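Side-chain contact in enoyl-CoA hydratase (Geobacillus kaustophilus, PDB 2PPY), which probably catalyses the hydration of enoyl-CoA thioesters in fatty-acid beta-oxidation: residues A[215-220]-A[235-240]. Numbering follows the deposited sequence.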
ATOM      1  N   ILE A 215     -10.343  19.909  -0.749  1.00 22.44           N
ATOM      2  CA  ILE A 215      -9.631  19.552   0.480  1.00 20.05           C
ATOM      3  C   ILE A 215     -10.172  18.220   1.009  1.00 20.57           C
ATOM      4  O   ILE A 215      -9.406  17.332   1.398  1.00 17.03           O
ATOM      5  CB  ILE A 215      -9.822  20.620   1.586  1.00 17.37           C
ATOM      6  CG1 ILE A 215      -9.002  21.869   1.259  1.00 18.45           C
ATOM      7  CG2 ILE A 215      -9.408  20.053   2.941  1.00 15.72           C
ATOM      8  CD1 ILE A 215      -9.259  23.030   2.207  1.00 20.10           C
ATOM      9  N   LYS A 216     -11.498  18.100   1.024  1.00 15.14           N
ATOM     10  CA  LYS A 216     -12.169  16.895   1.491  1.00 15.50           C
ATOM     11  C   LYS A 216     -11.761  15.699   0.639  1.00 10.59           C
ATOM     12  O   LYS A 216     -11.547  14.612   1.158  1.00  9.40           O
ATOM     13  CB  LYS A 216     -13.695  17.097   1.471  1.00 16.50           C
ATOM     14  CG  LYS A 216     -14.536  15.826   1.637  1.00 16.19           C
ATOM     15  CD  LYS A 216     -14.761  15.136   0.290  1.00 17.21           C
ATOM     16  CE  LYS A 216     -15.420  13.773   0.440  1.00 14.29           C
ATOM     17  NZ  LYS A 216     -16.807  13.846   0.975  1.00 15.12           N
ATOM     18  N   LEU A 217     -11.653  15.900  -0.671  1.00 12.64           N
ATOM     19  CA  LEU A 217     -11.243  14.825  -1.565  1.00 13.08           C
ATOM     20  C   LEU A 217      -9.780  14.456  -1.313  1.00 17.14           C
ATOM     21  O   LEU A 217      -9.414  13.280  -1.279  1.00 15.63           O
ATOM     22  CB  LEU A 217     -11.404  15.251  -3.028  1.00 12.07           C
ATOM     23  CG  LEU A 217     -12.826  15.432  -3.565  1.00 14.78           C
ATOM     24  CD1 LEU A 217     -12.762  15.965  -4.986  1.00 11.23           C
ATOM     25  CD2 LEU A 217     -13.570  14.100  -3.517  1.00 11.33           C
ATOM     26  N   ALA A 218      -8.948  15.474  -1.146  1.00 13.20           N
ATOM     27  CA  ALA A 218      -7.528  15.266  -0.908  1.00 18.23           C
ATOM     28  C   ALA A 218      -7.259  14.378   0.300  1.00 15.10           C
ATOM     29  O   ALA A 218      -6.444  13.456   0.236  1.00 14.27           O
ATOM     30  CB  ALA A 218      -6.831  16.614  -0.729  1.00 13.87           C
ATOM     31  N   ILE A 219      -7.954  14.647   1.397  1.00 15.10           N
ATOM     32  CA  ILE A 219      -7.748  13.890   2.626  1.00 15.23           C
ATOM     33  C   ILE A 219      -8.403  12.509   2.672  1.00 16.41           C
ATOM     34  O   ILE A 219      -7.757  11.530   3.041  1.00 18.38           O
ATOM     35  CB  ILE A 219      -8.222  14.707   3.844  1.00 21.81           C
ATOM     36  CG1 ILE A 219      -7.425  16.014   3.926  1.00 18.17           C
ATOM     37  CG2 ILE A 219      -8.058  13.891   5.125  1.00 16.16           C
ATOM     38  CD1 ILE A 219      -7.917  16.960   5.008  1.00 21.92           C
HETATM   39  N   MSE A 220      -9.672  12.423   2.297  1.00 14.47           N
HETATM   40  CA  MSE A 220     -10.372  11.144   2.346  1.00 20.28           C
HETATM   41  C   MSE A 220      -9.813  10.086   1.396  1.00 17.51           C
HETATM   42  O   MSE A 220      -9.778   8.905   1.730  1.00 19.69           O
HETATM   43  CB  MSE A 220     -11.868  11.349   2.088  1.00 16.34           C
HETATM   44  CG  MSE A 220     -12.550  12.238   3.127  1.00 19.36           C
HETATM   45 SE   MSE A 220     -12.120  11.728   4.956  1.00 30.34          SE
HETATM   46  CE  MSE A 220     -12.642   9.862   4.862  1.00 19.42           C
ATOM     47  N   GLY A 235      -1.440  17.748  -5.039  1.00 24.00           N
ATOM     48  CA  GLY A 235      -0.919  18.764  -5.938  1.00 19.86           C
ATOM     49  C   GLY A 235      -1.793  19.003  -7.151  1.00 21.48           C
ATOM     50  O   GLY A 235      -1.848  20.120  -7.661  1.00 22.46           O
ATOM     51  N   GLU A 236      -2.464  17.957  -7.625  1.00 20.70           N
ATOM     52  CA  GLU A 236      -3.339  18.091  -8.782  1.00 19.43           C
ATOM     53  C   GLU A 236      -4.618  18.803  -8.362  1.00 23.14           C
ATOM     54  O   GLU A 236      -5.176  19.599  -9.122  1.00 17.85           O
ATOM     55  CB  GLU A 236      -3.673  16.720  -9.377  1.00 25.84           C
ATOM     56  CG  GLU A 236      -2.472  15.975  -9.942  1.00 28.71           C
ATOM     57  CD  GLU A 236      -1.567  16.867 -10.789  1.00 37.50           C
ATOM     58  OE1 GLU A 236      -2.077  17.574 -11.687  1.00 30.22           O
ATOM     59  OE2 GLU A 236      -0.339  16.854 -10.553  1.00 35.79           O
ATOM     60  N   LEU A 237      -5.081  18.512  -7.148  1.00 18.96           N
ATOM     61  CA  LEU A 237      -6.276  19.153  -6.624  1.00 22.70           C
ATOM     62  C   LEU A 237      -5.971  20.637  -6.437  1.00 26.17           C
ATOM     63  O   LEU A 237      -6.829  21.493  -6.671  1.00 24.89           O
ATOM     64  CB  LEU A 237      -6.683  18.517  -5.294  1.00 17.98           C
ATOM     65  CG  LEU A 237      -7.357  17.144  -5.404  1.00 23.11           C
ATOM     66  CD1 LEU A 237      -7.203  16.382  -4.102  1.00 23.86           C
ATOM     67  CD2 LEU A 237      -8.829  17.320  -5.769  1.00 19.55           C
ATOM     68  N   GLN A 238      -4.740  20.934  -6.023  1.00 24.76           N
ATOM     69  CA  GLN A 238      -4.309  22.315  -5.826  1.00 25.02           C
ATOM     70  C   GLN A 238      -4.193  23.000  -7.188  1.00 24.62           C
ATOM     71  O   GLN A 238      -4.486  24.188  -7.322  1.00 24.15           O
ATOM     72  CB  GLN A 238      -2.956  22.360  -5.118  1.00 23.46           C
ATOM     73  CG  GLN A 238      -2.411  23.774  -4.884  1.00 22.96           C
ATOM     74  CD  GLN A 238      -3.042  24.464  -3.688  1.00 23.92           C
ATOM     75  OE1 GLN A 238      -4.257  24.648  -3.632  1.00 22.97           O
ATOM     76  NE2 GLN A 238      -2.212  24.852  -2.724  1.00 20.02           N
ATOM     77  N   ASN A 239      -3.758  22.251  -8.197  1.00 21.61           N
ATOM     78  CA  ASN A 239      -3.634  22.806  -9.538  1.00 25.13           C
ATOM     79  C   ASN A 239      -5.006  23.306  -9.978  1.00 29.02           C
ATOM     80  O   ASN A 239      -5.136  24.409 -10.500  1.00 27.33           O
ATOM     81  CB  ASN A 239      -3.122  21.745 -10.517  1.00 19.92           C
ATOM     82  CG  ASN A 239      -1.609  21.601 -10.489  1.00 21.77           C
ATOM     83  OD1 ASN A 239      -1.063  20.594 -10.941  1.00 20.83           O
ATOM     84  ND2 ASN A 239      -0.925  22.612  -9.969  1.00 16.59           N
ATOM     85  N   LEU A 240      -6.032  22.491  -9.756  1.00 25.67           N
ATOM     86  CA  LEU A 240      -7.391  22.870 -10.121  1.00 26.60           C
ATOM     87  C   LEU A 240      -7.804  24.145  -9.390  1.00 27.75           C
ATOM     88  O   LEU A 240      -8.490  24.998  -9.954  1.00 25.94           O
ATOM     89  CB  LEU A 240      -8.362  21.733  -9.788  1.00 21.23           C
ATOM     90  CG  LEU A 240      -8.310  20.569 -10.778  1.00 15.64           C
ATOM     91  CD1 LEU A 240      -8.858  19.305 -10.151  1.00 18.04           C
ATOM     92  CD2 LEU A 240      -9.104  20.952 -12.015  1.00 14.96           C
TER
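Between Leu237 and its partners Ala218 and Leu217 no flat group takes part, so there are no faces or edges to match; the meeting is wholly apolar, methyl against methyl and against the CA of Ala218. Leu237 reaches across from helix 227-242 with its fork pointing at helix 209-222, and the two methyls take separate partners. CD1 sits over the CA-CB bond of Ala218, 3.4 Å from Ala218 CA and likewise 3.4 Å from Ala218 CB, the latter pair closer than carbons usually pack. CD2 spreads to the other side of the fork and meets Leu217 CD1 more loosely, at 4.2 Å. With CB of Leu237 already directed at helix 209-222, CG anti to the carbonyl carbon (chi1 -76°) extends the chain that way, and chi2 sets where the two methyls lie. Alanine suits the opposing place because its short side chain lets the leucine methyl come right down to the backbone; the CA atoms of Ala218 and Leu237 are 7.0 Å apart. Leu217, partly exposed, has a longer branched chain, whose CD1 comes near the second methyl. Of the 125 Å² buried between 215-220 and 235-240, Leu237 supplies 71 Å². Polar links lie alongside: Asn214 ND2 donates to Leu237 O, joining the same two helices. Glu236 of a third subunit packs against both leucines, while Gln152 NE2 of the second subunit hydrogen-bonds to Ala218 O. The two helices run antiparallel, joined by a short connection, as a helical hairpin in the C-terminal helical region of the crotonase fold, a region that commonly contributes to subunit assembly in this family.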